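Local atomic coordinates of Cyp101j2 (PDB entry 5KYO), a protein that is a haem-containing cytochrome P450 monooxygenase from Sphingobium yanoikuyae, associated with hydroxylation of the monoterpenoid 1,8-cineole. Residues A[38-49]-A[74-85]. Residues are numbered along the deposited sequence; the frame is centred on the assembly and turned at random.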
ATOM      1  N   ASN A  38      24.954  -0.353  20.253  1.00 33.71           N
ATOM      2  CA  ASN A  38      25.056   0.717  19.275  1.00 30.27           C
ATOM      3  C   ASN A  38      23.862   1.661  19.395  1.00 32.33           C
ATOM      4  O   ASN A  38      23.715   2.603  18.617  1.00 40.15           O
ATOM      5  CB  ASN A  38      25.170   0.160  17.856  1.00 31.92           C
ATOM      6  CG  ASN A  38      23.916  -0.545  17.398  1.00 26.72           C
ATOM      7  OD1 ASN A  38      23.377  -1.416  18.090  1.00 23.08           O
ATOM      8  ND2 ASN A  38      23.436  -0.168  16.218  1.00 34.34           N
ATOM      9  N   VAL A  39      23.023   1.420  20.397  1.00 33.88           N
ATOM     10  CA  VAL A  39      21.838   2.248  20.599  1.00 28.29           C
ATOM     11  C   VAL A  39      21.962   3.131  21.837  1.00 26.33           C
ATOM     12  O   VAL A  39      21.782   2.655  22.948  1.00 25.06           O
ATOM     13  CB  VAL A  39      20.564   1.377  20.728  1.00 34.48           C
ATOM     14  CG1 VAL A  39      19.333   2.247  20.931  1.00 36.66           C
ATOM     15  CG2 VAL A  39      20.396   0.484  19.496  1.00 31.37           C
ATOM     16  N   PRO A  40      22.287   4.418  21.650  1.00 32.30           N
ATOM     17  CA  PRO A  40      22.171   5.347  22.783  1.00 41.22           C
ATOM     18  C   PRO A  40      20.764   5.320  23.373  1.00 48.38           C
ATOM     19  O   PRO A  40      19.789   5.310  22.626  1.00 48.63           O
ATOM     20  CB  PRO A  40      22.482   6.716  22.161  1.00 40.29           C
ATOM     21  CG  PRO A  40      22.335   6.516  20.681  1.00 41.86           C
ATOM     22  CD  PRO A  40      22.748   5.096  20.432  1.00 30.06           C
ATOM     23  N   ALA A  41      20.664   5.296  24.698  1.00 50.90           N
ATOM     24  CA  ALA A  41      19.368   5.255  25.362  1.00 47.37           C
ATOM     25  C   ALA A  41      18.619   6.571  25.160  1.00 46.66           C
ATOM     26  O   ALA A  41      17.429   6.674  25.449  1.00 53.70           O
ATOM     27  CB  ALA A  41      19.543   4.953  26.843  1.00 48.30           C
ATOM     28  N   ASP A  42      19.334   7.574  24.663  1.00 41.55           N
ATOM     29  CA  ASP A  42      18.744   8.858  24.315  1.00 44.65           C
ATOM     30  C   ASP A  42      17.828   8.735  23.091  1.00 44.43           C
ATOM     31  O   ASP A  42      16.981   9.597  22.853  1.00 48.06           O
ATOM     32  CB  ASP A  42      19.845   9.885  24.046  1.00 46.11           C
ATOM     33  CG  ASP A  42      19.316  11.305  23.964  1.00 53.23           C
ATOM     34  OD1 ASP A  42      18.198  11.555  24.466  1.00 58.33           O
ATOM     35  OD2 ASP A  42      20.028  12.175  23.415  1.00 51.39           O
ATOM     36  N   ARG A  43      17.996   7.665  22.319  1.00 40.69           N
ATOM     37  CA  ARG A  43      17.189   7.473  21.112  1.00 34.17           C
ATOM     38  C   ARG A  43      16.135   6.376  21.257  1.00 36.72           C
ATOM     39  O   ARG A  43      15.518   5.968  20.276  1.00 33.27           O
ATOM     40  CB  ARG A  43      18.094   7.167  19.919  1.00 36.40           C
ATOM     41  CG  ARG A  43      19.161   8.231  19.711  1.00 42.92           C
ATOM     42  CD  ARG A  43      19.376   8.527  18.246  1.00 36.01           C
ATOM     43  NE  ARG A  43      20.480   9.458  18.029  1.00 32.27           N
ATOM     44  CZ  ARG A  43      20.811   9.950  16.843  1.00 37.60           C
ATOM     45  NH1 ARG A  43      20.117   9.603  15.770  1.00 40.70           N
ATOM     46  NH2 ARG A  43      21.827  10.793  16.726  1.00 36.80           N
ATOM     47  N   VAL A  44      15.919   5.917  22.486  1.00 39.37           N
ATOM     48  CA  VAL A  44      14.921   4.886  22.778  1.00 41.72           C
ATOM     49  C   VAL A  44      13.490   5.449  22.886  1.00 39.14           C
ATOM     50  O   VAL A  44      13.282   6.484  23.531  1.00 32.58           O
ATOM     51  CB  VAL A  44      15.291   4.154  24.082  1.00 38.04           C
ATOM     52  CG1 VAL A  44      14.215   3.156  24.466  1.00 40.15           C
ATOM     53  CG2 VAL A  44      16.626   3.463  23.912  1.00 30.30           C
ATOM     54  N   PHE A  45      12.522   4.772  22.254  1.00 32.49           N
ATOM     55  CA  PHE A  45      11.117   5.196  22.277  1.00 35.36           C
ATOM     56  C   PHE A  45      10.190   3.991  22.074  1.00 34.98           C
ATOM     57  O   PHE A  45      10.622   2.948  21.588  1.00 27.56           O
ATOM     58  CB  PHE A  45      10.904   6.333  21.249  1.00 39.19           C
ATOM     59  CG  PHE A  45      10.680   5.883  19.826  1.00 36.26           C
ATOM     60  CD1 PHE A  45       9.604   6.365  19.081  1.00 36.37           C
ATOM     61  CD2 PHE A  45      11.530   4.959  19.243  1.00 35.13           C
ATOM     62  CE1 PHE A  45       9.418   5.973  17.783  1.00 37.48           C
ATOM     63  CE2 PHE A  45      11.339   4.566  17.955  1.00 35.29           C
ATOM     64  CZ  PHE A  45      10.283   5.063  17.218  1.00 33.96           C
ATOM     65  N   ASP A  46       8.943   4.126  22.522  1.00 31.54           N
ATOM     66  CA  ASP A  46       8.022   2.996  22.673  1.00 37.69           C
ATOM     67  C   ASP A  46       7.104   2.858  21.471  1.00 35.36           C
ATOM     68  O   ASP A  46       5.941   3.272  21.500  1.00 28.57           O
ATOM     69  CB  ASP A  46       7.219   3.158  23.976  1.00 41.16           C
ATOM     70  CG  ASP A  46       6.289   1.977  24.264  1.00 43.08           C
ATOM     71  OD1 ASP A  46       6.364   0.953  23.550  1.00 43.29           O
ATOM     72  OD2 ASP A  46       5.492   2.065  25.226  1.00 41.35           O
ATOM     73  N   PHE A  47       7.627   2.243  20.414  1.00 31.50           N
ATOM     74  CA  PHE A  47       6.935   2.241  19.131  1.00 27.40           C
ATOM     75  C   PHE A  47       6.634   0.821  18.660  1.00 36.91           C
ATOM     76  O   PHE A  47       7.541  -0.004  18.526  1.00 39.89           O
ATOM     77  CB  PHE A  47       7.775   2.979  18.112  1.00 23.22           C
ATOM     78  CG  PHE A  47       7.090   3.163  16.782  1.00 27.64           C
ATOM     79  CD1 PHE A  47       6.134   4.167  16.594  1.00 28.66           C
ATOM     80  CD2 PHE A  47       7.388   2.316  15.727  1.00 30.74           C
ATOM     81  CE1 PHE A  47       5.496   4.310  15.386  1.00 31.35           C
ATOM     82  CE2 PHE A  47       6.762   2.448  14.504  1.00 34.94           C
ATOM     83  CZ  PHE A  47       5.815   3.443  14.328  1.00 34.77           C
ATOM     84  N   ASP A  48       5.355   0.522  18.455  1.00 29.16           N
ATOM     85  CA  ASP A  48       4.939  -0.766  17.877  1.00 23.79           C
ATOM     86  C   ASP A  48       4.145  -0.459  16.594  1.00 21.04           C
ATOM     87  O   ASP A  48       3.074   0.145  16.650  1.00 22.82           O
ATOM     88  CB  ASP A  48       4.095  -1.593  18.871  1.00 29.61           C
ATOM     89  CG  ASP A  48       3.986  -3.065  18.483  1.00 35.25           C
ATOM     90  OD1 ASP A  48       4.332  -3.396  17.336  1.00 29.46           O
ATOM     91  OD2 ASP A  48       3.561  -3.896  19.323  1.00 40.00           O
ATOM     92  N   ILE A  49       4.700  -0.843  15.449  1.00 16.99           N
ATOM     93  CA  ILE A  49       4.084  -0.526  14.149  1.00 14.47           C
ATOM     94  C   ILE A  49       2.807  -1.336  13.974  1.00 24.29           C
ATOM     95  O   ILE A  49       2.008  -1.056  13.081  1.00 28.61           O
ATOM     96  CB  ILE A  49       5.061  -0.796  12.987  1.00 25.40           C
ATOM     97  CG1 ILE A  49       4.533  -0.258  11.642  1.00 22.95           C
ATOM     98  CG2 ILE A  49       5.339  -2.259  12.899  1.00 14.49           C
ATOM     99  CD1 ILE A  49       4.056   1.203  11.668  1.00 20.00           C
ATOM    100  N   LEU A  74      16.137  10.124  14.063  1.00 26.75           N
ATOM    101  CA  LEU A  74      16.259   8.676  14.006  1.00 23.75           C
ATOM    102  C   LEU A  74      16.187   8.112  15.408  1.00 25.10           C
ATOM    103  O   LEU A  74      17.100   8.311  16.204  1.00 29.79           O
ATOM    104  CB  LEU A  74      17.570   8.260  13.325  1.00 27.46           C
ATOM    105  CG  LEU A  74      17.721   6.774  12.969  1.00 30.08           C
ATOM    106  CD1 LEU A  74      16.960   6.443  11.696  1.00 30.06           C
ATOM    107  CD2 LEU A  74      19.182   6.357  12.821  1.00 25.83           C
ATOM    108  N   MET A  75      15.101   7.415  15.712  1.00 22.92           N
ATOM    109  CA  MET A  75      14.934   6.786  17.021  1.00 25.71           C
ATOM    110  C   MET A  75      15.009   5.266  16.896  1.00 29.85           C
ATOM    111  O   MET A  75      15.079   4.728  15.787  1.00 29.54           O
ATOM    112  CB  MET A  75      13.596   7.200  17.661  1.00 22.22           C
ATOM    113  CG  MET A  75      13.456   8.695  17.919  0.50 15.17           C
ATOM    114  SD  MET A  75      14.557   9.282  19.243  0.50 15.11           S
ATOM    115  CE  MET A  75      13.670   8.674  20.665  0.50 16.22           C
ATOM    116  N   TRP A  76      14.978   4.581  18.039  1.00 27.84           N
ATOM    117  CA  TRP A  76      15.110   3.128  18.089  1.00 25.56           C
ATOM    118  C   TRP A  76      14.105   2.558  19.081  1.00 25.66           C
ATOM    119  O   TRP A  76      13.928   3.098  20.175  1.00 19.78           O
ATOM    120  CB  TRP A  76      16.538   2.731  18.484  1.00 26.31           C
ATOM    121  CG  TRP A  76      16.815   1.257  18.480  1.00 32.51           C
ATOM    122  CD1 TRP A  76      17.366   0.529  17.462  1.00 26.11           C
ATOM    123  CD2 TRP A  76      16.580   0.332  19.551  1.00 31.68           C
ATOM    124  NE1 TRP A  76      17.471  -0.788  17.827  1.00 28.88           N
ATOM    125  CE2 TRP A  76      16.996  -0.937  19.104  1.00 30.45           C
ATOM    126  CE3 TRP A  76      16.049   0.452  20.839  1.00 24.60           C
ATOM    127  CZ2 TRP A  76      16.898  -2.078  19.897  1.00 29.69           C
ATOM    128  CZ3 TRP A  76      15.949  -0.683  21.628  1.00 21.30           C
ATOM    129  CH2 TRP A  76      16.382  -1.932  21.157  1.00 26.87           C
ATOM    130  N   THR A  77      13.437   1.481  18.685  1.00 19.43           N
ATOM    131  CA  THR A  77      12.387   0.863  19.496  1.00 19.10           C
ATOM    132  C   THR A  77      12.747  -0.589  19.786  1.00 27.85           C
ATOM    133  O   THR A  77      13.231  -1.300  18.906  1.00 22.09           O
ATOM    134  CB  THR A  77      10.991   0.933  18.791  1.00 30.40           C
ATOM    135  OG1 THR A  77      10.007   0.194  19.540  1.00 25.91           O
ATOM    136  CG2 THR A  77      11.073   0.371  17.372  1.00 25.86           C
ATOM    137  N   PRO A  78      12.516  -1.038  21.029  1.00 31.83           N
ATOM    138  CA  PRO A  78      12.784  -2.435  21.394  1.00 33.41           C
ATOM    139  C   PRO A  78      11.780  -3.426  20.803  1.00 34.55           C
ATOM    140  O   PRO A  78      12.035  -4.628  20.827  1.00 30.81           O
ATOM    141  CB  PRO A  78      12.674  -2.423  22.923  1.00 35.08           C
ATOM    142  CG  PRO A  78      11.725  -1.302  23.213  1.00 33.37           C
ATOM    143  CD  PRO A  78      12.056  -0.245  22.187  1.00 30.27           C
ATOM    144  N   HIS A  79      10.652  -2.931  20.298  1.00 33.03           N
ATOM    145  CA  HIS A  79       9.600  -3.802  19.777  1.00 27.15           C
ATOM    146  C   HIS A  79       9.990  -4.418  18.429  1.00 26.25           C
ATOM    147  O   HIS A  79      10.802  -3.848  17.700  1.00 24.70           O
ATOM    148  CB  HIS A  79       8.290  -3.024  19.637  1.00 25.52           C
ATOM    149  CG  HIS A  79       7.682  -2.627  20.946  1.00 29.11           C
ATOM    150  ND1 HIS A  79       6.625  -3.309  21.516  1.00 26.59           N
ATOM    151  CD2 HIS A  79       7.990  -1.628  21.804  1.00 34.80           C
ATOM    152  CE1 HIS A  79       6.311  -2.743  22.669  1.00 33.47           C
ATOM    153  NE2 HIS A  79       7.124  -1.721  22.866  1.00 38.07           N
ATOM    154  N   ASN A  80       9.422  -5.585  18.121  1.00 24.94           N
ATOM    155  CA  ASN A  80       9.583  -6.208  16.802  1.00 23.61           C
ATOM    156  C   ASN A  80      11.053  -6.413  16.415  1.00 29.33           C
ATOM    157  O   ASN A  80      11.514  -5.877  15.422  1.00 29.83           O
ATOM    158  CB  ASN A  80       8.855  -5.350  15.743  1.00 20.92           C
ATOM    159  CG  ASN A  80       7.359  -5.268  15.994  1.00 25.17           C
ATOM    160  OD1 ASN A  80       6.715  -6.276  16.291  1.00 25.93           O
ATOM    161  ND2 ASN A  80       6.803  -4.057  15.919  1.00 26.03           N
ATOM    162  N   GLY A  81      11.796  -7.162  17.229  1.00 35.31           N
ATOM    163  CA  GLY A  81      13.205  -7.418  16.969  1.00 37.23           C
ATOM    164  C   GLY A  81      14.170  -6.295  17.339  1.00 36.93           C
ATOM    165  O   GLY A  81      15.384  -6.503  17.418  1.00 27.07           O
ATOM    166  N   GLY A  82      13.636  -5.099  17.570  1.00 30.82           N
ATOM    167  CA  GLY A  82      14.465  -3.925  17.790  1.00 38.85           C
ATOM    168  C   GLY A  82      14.858  -3.294  16.467  1.00 38.95           C
ATOM    169  O   GLY A  82      15.496  -3.945  15.634  1.00 37.81           O
ATOM    170  N   HIS A  83      14.474  -2.038  16.251  1.00 28.13           N
ATOM    171  CA  HIS A  83      14.781  -1.407  14.971  1.00 26.09           C
ATOM    172  C   HIS A  83      14.723   0.110  15.009  1.00 29.73           C
ATOM    173  O   HIS A  83      14.026   0.698  15.833  1.00 31.37           O
ATOM    174  CB  HIS A  83      13.840  -1.940  13.873  1.00 25.73           C
ATOM    175  CG  HIS A  83      12.397  -1.596  14.079  1.00 29.90           C
ATOM    176  ND1 HIS A  83      11.830  -0.445  13.574  1.00 27.95           N
ATOM    177  CD2 HIS A  83      11.400  -2.254  14.722  1.00 29.99           C
ATOM    178  CE1 HIS A  83      10.547  -0.409  13.893  1.00 27.49           C
ATOM    179  NE2 HIS A  83      10.262  -1.494  14.590  1.00 26.47           N
ATOM    180  N   TRP A  84      15.481   0.736  14.115  1.00 28.56           N
ATOM    181  CA  TRP A  84      15.481   2.185  13.997  1.00 33.44           C
ATOM    182  C   TRP A  84      14.275   2.665  13.196  1.00 32.67           C
ATOM    183  O   TRP A  84      13.750   1.938  12.345  1.00 30.83           O
ATOM    184  CB  TRP A  84      16.762   2.690  13.333  1.00 32.12           C
ATOM    185  CG  TRP A  84      18.032   2.196  13.940  1.00 29.07           C
ATOM    186  CD1 TRP A  84      18.749   1.090  13.565  1.00 31.24           C
ATOM    187  CD2 TRP A  84      18.766   2.807  15.008  1.00 32.09           C
ATOM    188  NE1 TRP A  84      19.874   0.972  14.343  1.00 29.22           N
ATOM    189  CE2 TRP A  84      19.911   2.015  15.235  1.00 34.82           C
ATOM    190  CE3 TRP A  84      18.566   3.949  15.796  1.00 34.13           C
ATOM    191  CZ2 TRP A  84      20.849   2.322  16.228  1.00 38.62           C
ATOM    192  CZ3 TRP A  84      19.500   4.254  16.781  1.00 31.50           C
ATOM    193  CH2 TRP A  84      20.626   3.443  16.986  1.00 32.65           C
ATOM    194  N   VAL A  85      13.848   3.896  13.467  1.00 31.61           N
ATOM    195  CA  VAL A  85      12.732   4.496  12.741  1.00 29.89           C
ATOM    196  C   VAL A  85      13.079   5.915  12.286  1.00 29.72           C
ATOM    197  O   VAL A  85      13.420   6.779  13.105  1.00 34.11           O
ATOM    198  CB  VAL A  85      11.439   4.543  13.593  1.00 29.31           C
ATOM    199  CG1 VAL A  85      10.258   5.024  12.736  1.00 29.85           C
ATOM    200  CG2 VAL A  85      11.122   3.190  14.213  1.00 26.22           C
TER
HETATM  201  O   HOH W   1      19.079  11.572  14.076  1.00 33.10           O
HETATM  202  O   HOH W   2       7.698  -1.185  16.005  1.00 25.38           O
HETATM  203  O   HOH W   3       4.207  -6.160  18.111  1.00 31.13           O
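Val44 and Trp76 form a single beta bridge where the loop 38-49 of this cytochrome P450 runs along the hairpin of strands 74-77 and 83-86, at the border of the mixed beta sheet. Trp76 N donates to Arg43 O (2.7 Å) and Phe45 N to Trp76 O, a worked example of how a loop lies against an outermost strand without becoming one. Val39 CG2 sits almost squarely over the five-membered ring of Trp76, a CH-pi contact 3.5 Å from the ring centroid, while the opposite face of the indole meets His83 N. Phe45, with CG held between its own backbone N and carbonyl carbon (chi1 83°), lays one ring face under Met75 CB and turns CZ edge-on to Val85 CG2, 3.6 Å away; Ile66 of helix 59-69 also touches this ring.

Past the bridge, polar side chains take over. In Thr77, OG1 stands trans to the main-chain N (chi1 174°) and donates 2.7 Å to Phe47 O, in the carbonyl plane and on a lone pair, while accepting from His79 N in an ST turn. A valine here would probably leave Phe47 O without this donor and the His79 amide without its acceptor, undoing the ST turn. His79 NE2 makes a weak bond to Asp46 OD1, which lies oblique to the ring although the ring and carboxylate planes are only 15° apart. At the type I' turn, Asn80 ND2 meets Asp48 OD1 from above the carboxylate plane (2.9 Å), and a water links Asn80 ND2, Ile49 N and His83 NE2, donating to Phe47 O at 2.8 Å.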